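Local coordinates for 3-dehydroshikimate dehydratase (Pseudomonas putida, PDB 5HMQ), which converts 3-dehydroshikimate to protocatechuate with the help of a divalent metal ion, and works as a homodimer, at residues L39-A42 and Q47-Q50; T60-F65 and D88-L93. All coordinates share one frame; numbering follows the deposited sequence.

Interaction 1. Residues L39-A42 and Q47-Q50; sequences LYYA and QVRQ
In the helical layer around the TIM barrel, Tyr41, in the loop that follows helix 35-40, reaches over to Gln47 and Val48 in the first turn of helix 45-55, spanning the short connection between the two helices. The backbones stay well apart: the nearest CA atoms, those of Tyr41 and Val48, are 9.0 Å from each other, and the tyrosine side chain covers most of that distance. With CG anti to the backbone N (chi1 175°), the ring of Tyr41 extends away from its own chain and lies alongside Val48, the two side chains running past one another in opposite directions. On the valine, one methyl does the touching. CG2 of Val48 sits 3.5 Å from Tyr41 CE2 and 3.6 Å from Tyr41 CD2, meeting the ring obliquely along one C-C bond. Farther out, the hydroxyl arrives at the base of Gln47, where Tyr41 OH is 3.9 Å from Gln47 CB and the two side chains cross at about a right angle. The amide oxygen of Gln47 is engaged elsewhere, OE1 accepting a hydrogen bond from the backbone N of Ser44. Leu16 of helix 16-25 touches both Tyr41 and Val48, and Pro17 also packs on the tyrosine. No hydrogen bond crosses between 39-42 and 47-50, so this small contact rests on van der Waals packing, with a valine methyl closest to the ring and Gln47 CB at the hydroxyl end.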
ATOM      1  N   LEU C  39      10.608  11.943 -19.319  1.00 47.26           N
ATOM      2  CA  LEU C  39       9.766  13.099 -19.604  1.00 46.62           C
ATOM      3  C   LEU C  39       9.473  13.902 -18.344  1.00 45.02           C
ATOM      4  O   LEU C  39       9.363  15.132 -18.402  1.00 43.81           O
ATOM      5  CB  LEU C  39       8.470  12.629 -20.264  1.00 46.60           C
ATOM      6  CG  LEU C  39       7.544  13.662 -20.893  1.00 45.80           C
ATOM      7  CD1 LEU C  39       8.261  14.388 -22.019  1.00 44.18           C
ATOM      8  CD2 LEU C  39       6.292  12.975 -21.416  1.00 40.46           C
ATOM      9  N   TYR C  40       9.350  13.227 -17.204  1.00 44.60           N
ATOM     10  CA  TYR C  40       9.068  13.872 -15.931  1.00 42.52           C
ATOM     11  C   TYR C  40      10.323  14.254 -15.161  1.00 45.12           C
ATOM     12  O   TYR C  40      10.218  14.936 -14.136  1.00 45.97           O
ATOM     13  CB  TYR C  40       8.186  12.959 -15.073  1.00 41.90           C
ATOM     14  CG  TYR C  40       6.747  12.914 -15.538  1.00 44.00           C
ATOM     15  CD1 TYR C  40       6.387  12.212 -16.681  1.00 43.06           C
ATOM     16  CD2 TYR C  40       5.746  13.565 -14.827  1.00 41.70           C
ATOM     17  CE1 TYR C  40       5.077  12.167 -17.110  1.00 43.56           C
ATOM     18  CE2 TYR C  40       4.430  13.521 -15.246  1.00 43.62           C
ATOM     19  CZ  TYR C  40       4.101  12.823 -16.389  1.00 43.83           C
ATOM     20  OH  TYR C  40       2.792  12.779 -16.810  1.00 45.53           O
ATOM     21  N   TYR C  41      11.498  13.836 -15.621  1.00 45.54           N
ATOM     22  CA  TYR C  41      12.740  14.190 -14.949  1.00 43.45           C
ATOM     23  C   TYR C  41      13.201  15.559 -15.430  1.00 42.61           C
ATOM     24  O   TYR C  41      13.320  15.795 -16.636  1.00 44.00           O
ATOM     25  CB  TYR C  41      13.808  13.129 -15.221  1.00 45.28           C
ATOM     26  CG  TYR C  41      15.177  13.463 -14.674  1.00 45.33           C
ATOM     27  CD1 TYR C  41      15.365  13.703 -13.319  1.00 42.20           C
ATOM     28  CD2 TYR C  41      16.284  13.523 -15.510  1.00 43.20           C
ATOM     29  CE1 TYR C  41      16.613  14.006 -12.815  1.00 45.93           C
ATOM     30  CE2 TYR C  41      17.539  13.818 -15.014  1.00 42.84           C
ATOM     31  CZ  TYR C  41      17.697  14.064 -13.667  1.00 46.89           C
ATOM     32  OH  TYR C  41      18.944  14.362 -13.168  1.00 45.57           O
ATOM     33  N   ALA C  42      13.451  16.465 -14.481  1.00 46.10           N
ATOM     34  CA  ALA C  42      13.775  17.845 -14.827  1.00 46.30           C
ATOM     35  C   ALA C  42      15.179  17.992 -15.396  1.00 47.64           C
ATOM     36  O   ALA C  42      15.459  18.986 -16.075  1.00 49.42           O
ATOM     37  CB  ALA C  42      13.618  18.748 -13.603  1.00 44.63           C
ATOM     38  N   GLN C  47      22.659  13.943 -17.797  1.00 43.87           N
ATOM     39  CA  GLN C  47      22.679  13.845 -16.342  1.00 45.70           C
ATOM     40  C   GLN C  47      22.175  12.488 -15.871  1.00 47.67           C
ATOM     41  O   GLN C  47      22.629  11.985 -14.838  1.00 45.90           O
ATOM     42  CB  GLN C  47      21.862  14.984 -15.731  1.00 47.58           C
ATOM     43  CG  GLN C  47      22.524  16.345 -15.891  1.00 47.57           C
ATOM     44  CD  GLN C  47      21.668  17.483 -15.376  1.00 47.03           C
ATOM     45  OE1 GLN C  47      20.579  17.739 -15.889  1.00 46.26           O
ATOM     46  NE2 GLN C  47      22.160  18.175 -14.355  1.00 49.76           N
ATOM     47  N   VAL C  48      21.234  11.882 -16.601  1.00 44.55           N
ATOM     48  CA  VAL C  48      20.836  10.512 -16.291  1.00 45.98           C
ATOM     49  C   VAL C  48      22.007   9.564 -16.504  1.00 45.23           C
ATOM     50  O   VAL C  48      22.274   8.684 -15.676  1.00 46.18           O
ATOM     51  CB  VAL C  48      19.617  10.098 -17.137  1.00 42.29           C
ATOM     52  CG1 VAL C  48      19.252   8.648 -16.859  1.00 40.46           C
ATOM     53  CG2 VAL C  48      18.444  11.003 -16.842  1.00 41.02           C
ATOM     54  N   ARG C  49      22.735   9.739 -17.611  1.00 46.33           N
ATOM     55  CA  ARG C  49      23.922   8.927 -17.862  1.00 46.45           C
ATOM     56  C   ARG C  49      24.941   9.080 -16.741  1.00 44.87           C
ATOM     57  O   ARG C  49      25.579   8.102 -16.334  1.00 46.70           O
ATOM     58  CB  ARG C  49      24.539   9.308 -19.206  1.00 47.21           C
ATOM     59  CG  ARG C  49      25.805   8.547 -19.547  1.00 45.65           C
ATOM     60  CD  ARG C  49      26.363   8.986 -20.889  1.00 46.49           C
ATOM     61  NE  ARG C  49      27.399   8.075 -21.366  1.00 46.77           N
ATOM     62  CZ  ARG C  49      27.981   8.163 -22.557  1.00 46.69           C
ATOM     63  NH1 ARG C  49      27.630   9.127 -23.397  1.00 46.54           N
ATOM     64  NH2 ARG C  49      28.913   7.288 -22.908  1.00 44.52           N
ATOM     65  N   GLN C  50      25.108  10.301 -16.232  1.00 45.78           N
ATOM     66  CA  GLN C  50      26.068  10.524 -15.157  1.00 46.20           C
ATOM     67  C   GLN C  50      25.622   9.847 -13.866  1.00 47.70           C
ATOM     68  O   GLN C  50      26.447   9.270 -13.147  1.00 49.70           O
ATOM     69  CB  GLN C  50      26.276  12.022 -14.938  1.00 43.50           C
ATOM     70  CG  GLN C  50      27.414  12.345 -13.989  1.00 44.45           C
ATOM     71  CD  GLN C  50      28.754  11.861 -14.511  1.00 52.37           C
ATOM     72  OE1 GLN C  50      29.151  12.183 -15.633  1.00 54.03           O
ATOM     73  NE2 GLN C  50      29.457  11.074 -13.703  1.00 52.82           N
TER

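Interaction 2. Residues T60-F65 and D88-L93; sequences TLFQPF and DLMQEL
Strand 60-65 and helix 88-93 run roughly antiparallel, their directions 149° apart and their axes 9.9 Å from each other at closest approach, with Phe62 and Met90 (selenomethionine in this crystal) facing at a CA separation of 7.0 Å. Phe62 supplies the whole strand side of the contact. Its CG lies anti to the backbone N (chi1 174°), which carries the ring out from the sheet and in among three side chains of the helix. At the far end of the ring, CD2 of Leu89 comes within 3.5 Å of Phe62 CZ and 3.7 Å of Phe62 CE1. One turn later along the helix, Leu93 brings CD1 to 3.8 Å from Phe62 CD1; both leucines cross the phenylalanine at roughly right angles. Met90 meets the root of the side chain instead, its CG 4.0 Å from Phe62 CB and 4.1 Å from Phe62 CD2. All three approaches to the ring are oblique, and all are apolar. Leu38 of helix 35-40 touches Phe62, Leu89 and Leu93, closing over the same cluster, while Val98 of the next strand packs on Met90. Backbone hydrogen bonds link Phe62 to Leu97 and Leu99 on that strand. Strand 58-66, helix 76-93 and strand 97-101 form a beta-alpha-beta unit, and this buried apolar layer between a parallel strand and its following helix is typical of the units that, repeated round eight parallel strands, build the TIM barrel.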
ATOM      1  N   THR C  60      20.881  -0.507 -19.927  1.00 38.09           N
ATOM      2  CA  THR C  60      20.903  -1.649 -20.829  1.00 37.57           C
ATOM      3  C   THR C  60      19.853  -1.579 -21.932  1.00 40.71           C
ATOM      4  O   THR C  60      19.927  -2.370 -22.880  1.00 41.20           O
ATOM      5  CB  THR C  60      20.711  -2.948 -20.038  1.00 39.18           C
ATOM      6  OG1 THR C  60      19.431  -2.930 -19.395  1.00 42.56           O
ATOM      7  CG2 THR C  60      21.792  -3.093 -18.979  1.00 37.90           C
ATOM      8  N   LEU C  61      18.892  -0.660 -21.841  1.00 38.81           N
ATOM      9  CA  LEU C  61      17.829  -0.584 -22.835  1.00 36.14           C
ATOM     10  C   LEU C  61      17.080   0.731 -22.689  1.00 37.11           C
ATOM     11  O   LEU C  61      16.879   1.215 -21.573  1.00 37.90           O
ATOM     12  CB  LEU C  61      16.853  -1.763 -22.696  1.00 40.16           C
ATOM     13  CG  LEU C  61      15.600  -1.736 -23.570  1.00 40.12           C
ATOM     14  CD1 LEU C  61      15.945  -1.919 -25.037  1.00 40.08           C
ATOM     15  CD2 LEU C  61      14.602  -2.787 -23.114  1.00 40.41           C
ATOM     16  N   PHE C  62      16.668   1.293 -23.822  1.00 37.87           N
ATOM     17  CA  PHE C  62      15.746   2.418 -23.868  1.00 36.88           C
ATOM     18  C   PHE C  62      14.449   1.938 -24.505  1.00 39.95           C
ATOM     19  O   PHE C  62      14.476   1.250 -25.530  1.00 38.16           O
ATOM     20  CB  PHE C  62      16.335   3.586 -24.663  1.00 37.53           C
ATOM     21  CG  PHE C  62      15.377   4.728 -24.862  1.00 38.11           C
ATOM     22  CD1 PHE C  62      15.129   5.626 -23.838  1.00 39.08           C
ATOM     23  CD2 PHE C  62      14.716   4.895 -26.068  1.00 40.14           C
ATOM     24  CE1 PHE C  62      14.249   6.677 -24.014  1.00 38.79           C
ATOM     25  CE2 PHE C  62      13.831   5.942 -26.251  1.00 39.48           C
ATOM     26  CZ  PHE C  62      13.599   6.835 -25.221  1.00 40.23           C
ATOM     27  N   GLN C  63      13.321   2.294 -23.898  1.00 39.47           N
ATOM     28  CA  GLN C  63      12.026   1.782 -24.345  1.00 38.02           C
ATOM     29  C   GLN C  63      10.882   2.675 -23.864  1.00 39.10           C
ATOM     30  O   GLN C  63      11.029   3.394 -22.876  1.00 42.36           O
ATOM     31  CB  GLN C  63      11.829   0.343 -23.848  1.00 36.43           C
ATOM     32  CG  GLN C  63      11.764   0.200 -22.334  1.00 38.19           C
ATOM     33  CD  GLN C  63      10.477  -0.450 -21.858  1.00 40.27           C
ATOM     34  OE1 GLN C  63       9.400  -0.175 -22.384  1.00 44.63           O
ATOM     35  NE2 GLN C  63      10.586  -1.322 -20.863  1.00 40.96           N
ATOM     36  N   PRO C  64       9.735   2.641 -24.567  1.00 41.03           N
ATOM     37  CA  PRO C  64       9.475   1.873 -25.786  1.00 39.16           C
ATOM     38  C   PRO C  64       9.405   2.728 -27.048  1.00 42.14           C
ATOM     39  O   PRO C  64       9.335   3.955 -26.966  1.00 42.94           O
ATOM     40  CB  PRO C  64       8.117   1.246 -25.493  1.00 39.72           C
ATOM     41  CG  PRO C  64       7.402   2.329 -24.715  1.00 42.43           C
ATOM     42  CD  PRO C  64       8.475   3.137 -23.982  1.00 43.74           C
ATOM     43  N   PHE C  65       9.429   2.071 -28.205  1.00 43.16           N
ATOM     44  CA  PHE C  65       9.233   2.713 -29.501  1.00 41.57           C
ATOM     45  C   PHE C  65       8.069   2.009 -30.188  1.00 41.50           C
ATOM     46  O   PHE C  65       8.194   0.851 -30.599  1.00 42.81           O
ATOM     47  CB  PHE C  65      10.506   2.653 -30.344  1.00 44.39           C
ATOM     48  CG  PHE C  65      10.467   3.528 -31.565  1.00 43.78           C
ATOM     49  CD1 PHE C  65       9.854   3.094 -32.729  1.00 41.59           C
ATOM     50  CD2 PHE C  65      11.027   4.794 -31.542  1.00 44.29           C
ATOM     51  CE1 PHE C  65       9.816   3.898 -33.853  1.00 40.85           C
ATOM     52  CE2 PHE C  65      10.989   5.606 -32.661  1.00 43.16           C
ATOM     53  CZ  PHE C  65      10.382   5.156 -33.818  1.00 41.31           C
ATOM     54  N   ASP C  88      19.250   9.944 -31.169  1.00 40.49           N
ATOM     55  CA  ASP C  88      19.924  11.064 -30.514  1.00 41.67           C
ATOM     56  C   ASP C  88      19.819  10.958 -29.000  1.00 41.01           C
ATOM     57  O   ASP C  88      20.795  11.198 -28.280  1.00 42.57           O
ATOM     58  CB  ASP C  88      19.341  12.399 -30.986  1.00 41.96           C
ATOM     59  CG  ASP C  88      19.602  12.671 -32.456  1.00 44.53           C
ATOM     60  OD1 ASP C  88      20.570  12.110 -33.012  1.00 44.33           O
ATOM     61  OD2 ASP C  88      18.841  13.461 -33.055  1.00 46.24           O
ATOM     62  N   LEU C  89      18.636  10.599 -28.502  1.00 43.63           N
ATOM     63  CA  LEU C  89      18.423  10.513 -27.064  1.00 43.14           C
ATOM     64  C   LEU C  89      19.266   9.403 -26.446  1.00 43.29           C
ATOM     65  O   LEU C  89      19.838   9.578 -25.364  1.00 42.21           O
ATOM     66  CB  LEU C  89      16.936  10.292 -26.788  1.00 45.79           C
ATOM     67  CG  LEU C  89      16.426  10.308 -25.351  1.00 46.80           C
ATOM     68  CD1 LEU C  89      16.727  11.649 -24.731  1.00 44.67           C
ATOM     69  CD2 LEU C  89      14.931  10.044 -25.337  1.00 47.08           C
HETATM   70  N   MSE C  90      19.366   8.266 -27.126  1.00 44.31           N
HETATM   71  CA  MSE C  90      20.112   7.117 -26.622  1.00 45.22           C
HETATM   72  C   MSE C  90      21.604   7.400 -26.499  1.00 47.75           C
HETATM   73  O   MSE C  90      22.249   6.962 -25.548  1.00 49.35           O
HETATM   74  CB  MSE C  90      19.889   5.910 -27.530  1.00 45.22           C
HETATM   75  CG  MSE C  90      18.461   5.415 -27.532  1.00 48.41           C
HETATM   76 SE   MSE C  90      18.054   4.373 -29.115  1.00 54.24          SE
HETATM   77  CE  MSE C  90      19.284   2.888 -28.814  1.00 51.41           C
ATOM     78  N   GLN C  91      22.151   8.133 -27.469  1.00 45.05           N
ATOM     79  CA  GLN C  91      23.569   8.470 -27.410  1.00 44.54           C
ATOM     80  C   GLN C  91      23.871   9.444 -26.279  1.00 44.99           C
ATOM     81  O   GLN C  91      24.972   9.417 -25.720  1.00 48.08           O
ATOM     82  CB  GLN C  91      24.039   9.009 -28.758  1.00 43.20           C
ATOM     83  CG  GLN C  91      24.325   7.892 -29.750  1.00 46.22           C
ATOM     84  CD  GLN C  91      24.625   8.384 -31.150  1.00 47.65           C
ATOM     85  OE1 GLN C  91      24.329   9.526 -31.497  1.00 48.96           O
ATOM     86  NE2 GLN C  91      25.216   7.517 -31.966  1.00 45.99           N
ATOM     87  N   GLU C  92      22.914  10.296 -25.906  1.00 46.93           N
ATOM     88  CA  GLU C  92      23.119  11.108 -24.710  1.00 45.57           C
ATOM     89  C   GLU C  92      22.959  10.286 -23.437  1.00 45.89           C
ATOM     90  O   GLU C  92      23.585  10.599 -22.418  1.00 47.17           O
ATOM     91  CB  GLU C  92      22.157  12.291 -24.693  1.00 46.90           C
ATOM     92  CG  GLU C  92      22.309  13.244 -25.861  1.00 50.97           C
ATOM     93  CD  GLU C  92      23.465  14.202 -25.642  1.00 57.43           C
ATOM     94  OE1 GLU C  92      23.901  14.349 -24.473  1.00 58.54           O
ATOM     95  OE2 GLU C  92      23.928  14.819 -26.624  1.00 58.69           O
ATOM     96  N   LEU C  93      22.142   9.233 -23.476  1.00 42.18           N
ATOM     97  CA  LEU C  93      22.005   8.337 -22.334  1.00 43.59           C
ATOM     98  C   LEU C  93      23.173   7.373 -22.196  1.00 46.21           C
ATOM     99  O   LEU C  93      23.433   6.894 -21.088  1.00 45.51           O
ATOM    100  CB  LEU C  93      20.701   7.546 -22.443  1.00 43.91           C
ATOM    101  CG  LEU C  93      19.405   8.333 -22.247  1.00 43.17           C
ATOM    102  CD1 LEU C  93      18.205   7.461 -22.573  1.00 45.59           C
ATOM    103  CD2 LEU C  93      19.317   8.859 -20.826  1.00 43.86           C
TER

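The two interactions, whose centres lie 12 Å apart, follow one another in the chain, helix 45-55 of interaction 1 leading into strand 58-66 of interaction 2. They also touch directly: Val48 CB packs 3.9 Å from Leu93 CD2, so one valine meets Tyr41 as well as the helix that covers Phe62. Nearby, Arg49 CB lies 3.3 Å from Leu93 O. Interaction 2 is the one closer to the catalytic metal: the side chain of Phe62 is about 10 Å from that of Gln193 and about 13 Å from a bound magnesium ion. On the same strand, Gln63 NE2 hydrogen-bonds to the metal ligand Glu241. Interaction 1 lies away from the metal sites.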